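Local coordinates for protein toxin 2A (Paenibacillus larvae, PDB 5URP) that acts as an ADP-ribosyltransferase toxin and virulence factor, probably moving ADP-ribose from NAD+ onto a target protein of the host, at residues R105-D108 against G109-F112; T119-G123 against N124-G128; K136-G140 against T141-E145. All blocks are in the same frame, centred on the assembly; numbering follows the deposited sequence.

Interaction 1: residues R105-D108 against G109-F112; sequences RGTD and GIIF
Asp108 and Ile110 meet through the only hydrogen bond between 105-108 and 109-112. Ile110 N donates a hydrogen bond to Asp108 OD1 at 3.1 Å, with an N-H...O angle of 164°, making an Asx turn at the start of the short 3-10 segment 109-112. The bond is straight at the donor, but it meets the acceptor from above the carboxylate plane, 47° out of it. A chi1 of 67° swings the Asp108 carboxylate back between its own N and C, over the chain that follows, which is what brings OD1 to the turn. The other oxygen, OD2, takes a hydrogen bond from Gln117, so both ends of the carboxylate have a partner and its rotation is largely fixed. Behind the turn, Phe112 N bonds to Gly109 O at 2.9 Å and closes the 3-10 coil.

The van der Waals contacts are close at the carboxylate and slacker elsewhere. Ile110 CG2 lies 3.2 Å from Asp108 OD1, and the same methyl is 4.1 Å from Thr107 OG1. The other branch of the threonine reaches the next isoleucine, Thr107 CG2 standing 3.9 Å from Ile111 CG2. Ile111 then turns CG1 over the middle of the Phe112 ring, 3.6 Å above its plane.

Strand 101-107 ends here, at the edge of the five-stranded mixed sheet, paired with strand 164-170. Thr107 and Ile111 both pack on Ile166 of that neighbour, while Phe112 reaches Leu215 and Val217 on strand 214-221, laying the turn across the sheet.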
# COMPACT_ATOMS: atom_id res chain seq x y z
N ARG A 105 -0.16 -5.31 -2.03
CA ARG A 105 0.07 -4.18 -2.92
C ARG A 105 0.88 -4.66 -4.11
O ARG A 105 1.97 -5.19 -3.94
CB ARG A 105 0.84 -3.07 -2.20
CG ARG A 105 1.20 -1.93 -3.10
CD ARG A 105 1.80 -0.79 -2.28
NE ARG A 105 2.43 0.23 -3.12
CZ ARG A 105 1.78 1.15 -3.82
NH1 ARG A 105 0.45 1.22 -3.80
NH2 ARG A 105 2.46 2.02 -4.55
N GLY A 106 0.33 -4.51 -5.31
CA GLY A 106 1.12 -4.73 -6.51
C GLY A 106 1.86 -3.46 -6.89
O GLY A 106 1.30 -2.37 -6.86
N THR A 107 3.12 -3.62 -7.27
CA THR A 107 3.89 -2.47 -7.68
C THR A 107 4.99 -2.94 -8.63
O THR A 107 4.90 -4.02 -9.22
CB THR A 107 4.39 -1.71 -6.42
OG1 THR A 107 4.96 -0.45 -6.82
CG2 THR A 107 5.38 -2.54 -5.63
N ASP A 108 6.04 -2.14 -8.79
CA ASP A 108 7.19 -2.57 -9.58
C ASP A 108 8.46 -2.30 -8.78
O ASP A 108 8.44 -2.10 -7.56
CB ASP A 108 7.15 -1.92 -10.96
CG ASP A 108 7.36 -0.42 -10.92
OD1 ASP A 108 7.68 0.13 -9.85
OD2 ASP A 108 7.18 0.20 -11.98
N GLY A 109 9.59 -2.36 -9.46
CA GLY A 109 10.89 -2.28 -8.81
C GLY A 109 11.21 -0.95 -8.18
O GLY A 109 12.25 -0.84 -7.52
N ILE A 110 10.34 0.05 -8.34
CA ILE A 110 10.62 1.38 -7.80
C ILE A 110 10.88 1.33 -6.31
O ILE A 110 11.69 2.11 -5.79
CB ILE A 110 9.46 2.34 -8.14
CG1 ILE A 110 9.86 3.79 -7.87
CG2 ILE A 110 8.20 1.99 -7.34
CD1 ILE A 110 10.90 4.30 -8.80
N ILE A 111 10.22 0.43 -5.58
CA ILE A 111 10.40 0.40 -4.13
C ILE A 111 11.84 0.16 -3.76
O ILE A 111 12.24 0.45 -2.63
CB ILE A 111 9.49 -0.66 -3.48
CG1 ILE A 111 9.86 -2.08 -3.93
CG2 ILE A 111 8.04 -0.33 -3.74
CD1 ILE A 111 9.20 -3.15 -3.11
N PHE A 112 12.64 -0.36 -4.69
CA PHE A 112 14.04 -0.65 -4.44
C PHE A 112 14.95 0.47 -4.94
O PHE A 112 16.17 0.30 -4.93
CB PHE A 112 14.43 -1.97 -5.11
CG PHE A 112 13.62 -3.13 -4.64
CD1 PHE A 112 13.64 -3.49 -3.30
CD2 PHE A 112 12.82 -3.86 -5.51
CE1 PHE A 112 12.88 -4.55 -2.85
CE2 PHE A 112 12.05 -4.93 -5.05
CZ PHE A 112 12.08 -5.27 -3.73

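Interaction 2: residues T119-G123 against N124-G128; sequences TLMNG and NKVNG
Asn122 and Lys125 pair at the head of a tight hairpin, each giving and taking a backbone hydrogen bond. Asn122 N to Lys125 O measures 2.9 Å, and Lys125 N to Asn122 O is longer at 3.2 Å. Between them Gly123 and Asn124 form a type II' turn, with Gly123 at positive phi in its first corner. One step down, Met121 and Val126 make the non-hydrogen-bonded pair, and below them Asn127 N closes the ladder on Leu120 O at 2.8 Å.

Side chains fill in around this frame. Met121, bent at chi2 and chi3 (-58° and -65°), curls across to the partner strand, toward the turn: Met121 SD lies 3.8 Å from Val126 CG2, and its CE sits 3.6 Å from Lys125 O. Leu120 CD1 touches the other branch of Val126, CG1, at 3.8 Å. The two asparagine amides approach with their planes 58° apart, Asn122 OD1 being 2.7 Å from Asn127 ND2.

A second shell sets these groups in place. Asn127 OD1 accepts from Val130 N, so the residue that ends the hairpin also N-caps helix 128-138, and Gln213 holds Val126 N through its side chain. Leu120 and Val126 pack on Ile134 and Ala131 of that helix, while Met121 leans on Pro163, just ahead of strand 164-170.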
# COMPACT_ATOMS: atom_id res chain seq x y z
N THR A 119 14.36 -3.34 -14.52
CA THR A 119 15.42 -4.32 -14.61
C THR A 119 14.98 -5.70 -14.14
O THR A 119 15.72 -6.67 -14.32
CB THR A 119 16.63 -3.87 -13.77
OG1 THR A 119 16.32 -4.04 -12.38
CG2 THR A 119 16.93 -2.40 -14.01
N LEU A 120 13.79 -5.81 -13.55
CA LEU A 120 13.41 -7.04 -12.88
C LEU A 120 13.02 -8.13 -13.87
O LEU A 120 13.31 -9.31 -13.64
CB LEU A 120 12.26 -6.76 -11.92
CG LEU A 120 11.85 -7.85 -10.94
CD1 LEU A 120 13.05 -8.44 -10.20
CD2 LEU A 120 10.86 -7.26 -9.96
N MET A 121 12.39 -7.75 -14.98
CA MET A 121 11.72 -8.70 -15.84
C MET A 121 12.51 -8.89 -17.13
O MET A 121 13.06 -7.94 -17.68
CB MET A 121 10.30 -8.23 -16.18
CG MET A 121 9.37 -8.09 -14.98
SD MET A 121 9.19 -9.61 -14.03
CE MET A 121 8.37 -10.66 -15.23
N ASN A 122 12.57 -10.14 -17.56
CA ASN A 122 12.98 -10.51 -18.91
C ASN A 122 11.76 -11.23 -19.48
O ASN A 122 11.56 -12.43 -19.27
CB ASN A 122 14.27 -11.37 -18.88
CG ASN A 122 15.48 -10.60 -18.34
OD1 ASN A 122 16.32 -11.16 -17.65
ND2 ASN A 122 15.55 -9.30 -18.64
N GLY A 123 10.89 -10.45 -20.13
CA GLY A 123 9.63 -11.00 -20.60
C GLY A 123 8.75 -11.38 -19.43
O GLY A 123 8.53 -10.59 -18.49
N ASN A 124 8.22 -12.60 -19.46
CA ASN A 124 7.34 -13.10 -18.41
C ASN A 124 8.09 -13.79 -17.28
O ASN A 124 7.45 -14.36 -16.39
CB ASN A 124 6.31 -14.06 -19.01
CG ASN A 124 5.19 -13.34 -19.74
OD1 ASN A 124 4.87 -12.19 -19.43
ND2 ASN A 124 4.59 -14.01 -20.71
N LYS A 125 9.42 -13.76 -17.29
CA LYS A 125 10.24 -14.41 -16.27
C LYS A 125 10.99 -13.35 -15.48
O LYS A 125 11.41 -12.32 -16.03
CB LYS A 125 11.22 -15.40 -16.90
CG LYS A 125 10.58 -16.44 -17.83
CD LYS A 125 10.58 -17.85 -17.25
CE LYS A 125 9.55 -18.77 -17.93
NZ LYS A 125 8.13 -18.52 -17.47
N VAL A 126 11.16 -13.57 -14.19
CA VAL A 126 12.00 -12.68 -13.40
C VAL A 126 13.45 -12.99 -13.73
O VAL A 126 13.84 -14.16 -13.83
CB VAL A 126 11.72 -12.83 -11.89
CG1 VAL A 126 12.82 -12.14 -11.09
CG2 VAL A 126 10.39 -12.23 -11.53
N ASN A 127 14.24 -11.95 -13.94
CA ASN A 127 15.68 -12.09 -14.13
C ASN A 127 16.31 -12.63 -12.84
O ASN A 127 16.31 -11.94 -11.82
CB ASN A 127 16.27 -10.74 -14.54
CG ASN A 127 17.75 -10.83 -14.84
OD1 ASN A 127 18.52 -11.43 -14.08
ND2 ASN A 127 18.16 -10.25 -15.95
N GLY A 128 16.83 -13.86 -12.89
CA GLY A 128 17.24 -14.53 -11.66
C GLY A 128 18.43 -13.88 -10.99
O GLY A 128 18.54 -13.87 -9.76

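Interaction 3: residues K136-G140 against T141-E145; sequences KEFEG and TMLLE
Phe138 O is gripped twice by Thr141, and the hydroxyl makes the shorter bond: Thr141 OG1 donates to Phe138 O at 2.8 Å, tilted 26° from the carbonyl plane. Thr141 N reaches Phe138 O at 3.2 Å, a weak bond with an N-H...O angle of 131°. With chi1 at 76°, OG1 tucks between the threonine's own N and C and so faces back to the helix end. The methyl turns back to the helix end as well, Thr141 CG2 resting 3.6 Å from Glu137 O. A carbonyl of the last helical turn is thus satisfied largely by a side chain.

The apolar half of the contact is slight. Phe138 CD1 and Leu143 CD2 meet at 4.0 Å, the two side chains crossing at about a right angle. One face of the Phe138 ring carries Glu137 CG, 3.4 Å above the plane and offset toward the rim, and the ring also meets that of Phe112. Glu139 points away from this group: its OE2 forms a salt bridge with Lys135 and accepts from Ile204 N on strand 197-207.

Residues 138-141 are a type II beta turn with Gly140 in the third position, where its positive phi belongs. Helix 128-138 stops there, and the chain enters strand 142-145, an outer strand of the mixed sheet paired with 197-207: a helix-turn-strand junction in this ADP-ribosyltransferase fold.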
# COMPACT_ATOMS: atom_id res chain seq x y z
N LYS A 136 19.67 -10.22 -1.67
CA LYS A 136 20.84 -9.98 -0.83
C LYS A 136 20.88 -8.54 -0.32
O LYS A 136 21.31 -8.30 0.82
CB LYS A 136 22.11 -10.30 -1.60
CG LYS A 136 23.40 -9.96 -0.82
CD LYS A 136 24.45 -11.05 -0.91
CE LYS A 136 25.62 -10.77 0.03
NZ LYS A 136 26.62 -11.88 0.06
N GLU A 137 20.42 -7.58 -1.12
CA GLU A 137 20.56 -6.16 -0.78
C GLU A 137 19.45 -5.66 0.14
O GLU A 137 19.69 -4.76 0.95
CB GLU A 137 20.60 -5.33 -2.07
CG GLU A 137 20.61 -3.82 -1.87
CD GLU A 137 21.06 -3.04 -3.13
OE1 GLU A 137 21.54 -3.66 -4.10
OE2 GLU A 137 20.94 -1.78 -3.13
N PHE A 138 18.23 -6.21 0.05
CA PHE A 138 17.06 -5.63 0.71
C PHE A 138 16.39 -6.52 1.74
O PHE A 138 15.64 -6.00 2.57
CB PHE A 138 16.01 -5.21 -0.34
CG PHE A 138 16.47 -4.06 -1.18
CD1 PHE A 138 16.35 -2.75 -0.72
CD2 PHE A 138 17.05 -4.28 -2.42
CE1 PHE A 138 16.79 -1.70 -1.48
CE2 PHE A 138 17.50 -3.23 -3.19
CZ PHE A 138 17.36 -1.93 -2.73
N GLU A 139 16.60 -7.82 1.71
CA GLU A 139 16.07 -8.65 2.78
C GLU A 139 16.73 -8.26 4.09
O GLU A 139 17.94 -8.04 4.15
CB GLU A 139 16.33 -10.13 2.48
CG GLU A 139 15.15 -11.03 2.68
CD GLU A 139 15.45 -12.49 2.36
OE1 GLU A 139 16.41 -13.07 2.92
OE2 GLU A 139 14.70 -13.07 1.56
N GLY A 140 15.92 -8.13 5.13
CA GLY A 140 16.44 -7.72 6.42
C GLY A 140 16.75 -6.24 6.49
O GLY A 140 17.59 -5.83 7.30
N THR A 141 16.09 -5.43 5.68
CA THR A 141 16.25 -3.99 5.75
C THR A 141 14.88 -3.34 5.85
O THR A 141 13.85 -3.94 5.53
CB THR A 141 16.99 -3.43 4.54
OG1 THR A 141 16.11 -3.41 3.40
CG2 THR A 141 18.21 -4.28 4.24
N MET A 142 14.89 -2.11 6.36
CA MET A 142 13.68 -1.31 6.42
C MET A 142 13.56 -0.45 5.17
O MET A 142 14.55 0.15 4.75
CB MET A 142 13.72 -0.43 7.68
CG MET A 142 12.38 0.08 8.11
SD MET A 142 12.73 1.24 9.47
CE MET A 142 12.70 0.10 10.81
N LEU A 143 12.36 -0.39 4.60
CA LEU A 143 12.02 0.57 3.56
C LEU A 143 11.13 1.67 4.15
O LEU A 143 10.48 1.47 5.18
CB LEU A 143 11.30 -0.10 2.38
CG LEU A 143 12.06 -1.18 1.60
CD1 LEU A 143 11.25 -1.62 0.38
CD2 LEU A 143 13.41 -0.72 1.16
N LEU A 144 11.18 2.84 3.53
CA LEU A 144 10.43 4.02 3.97
C LEU A 144 9.71 4.57 2.75
O LEU A 144 10.35 4.93 1.76
CB LEU A 144 11.36 5.09 4.57
CG LEU A 144 10.80 6.51 4.72
CD1 LEU A 144 9.71 6.51 5.72
CD2 LEU A 144 11.91 7.49 5.12
N GLU A 145 8.38 4.60 2.81
CA GLU A 145 7.56 5.12 1.72
C GLU A 145 7.15 6.56 2.02
O GLU A 145 6.38 6.80 2.95
CB GLU A 145 6.33 4.24 1.51
CG GLU A 145 5.38 4.74 0.46
CD GLU A 145 6.04 4.97 -0.89
OE1 GLU A 145 5.94 6.11 -1.41
OE2 GLU A 145 6.65 4.02 -1.42

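How the interactions relate
The three contacts come in series along one part of the chain: the turn that leaves strand 101-107, the hairpin 121-126, then the far end of helix 128-138. Interactions 1 and 3 have centres about 12 Å apart and touch, Phe112 O lying 3.4 Å from Phe138 CZ. They involve the two outermost strands of the same five-stranded sheet, 101-107 and 142-145. Interaction 2 stands farther out, its centre about 14 Å from that of interaction 1 and about 20 Å from that of interaction 3. Helix 128-138 links the last two, starting at interaction 2 and ending at interaction 3. This run of chain thus leaves one edge strand of the sheet and returns as the other, with the hairpin and helix between.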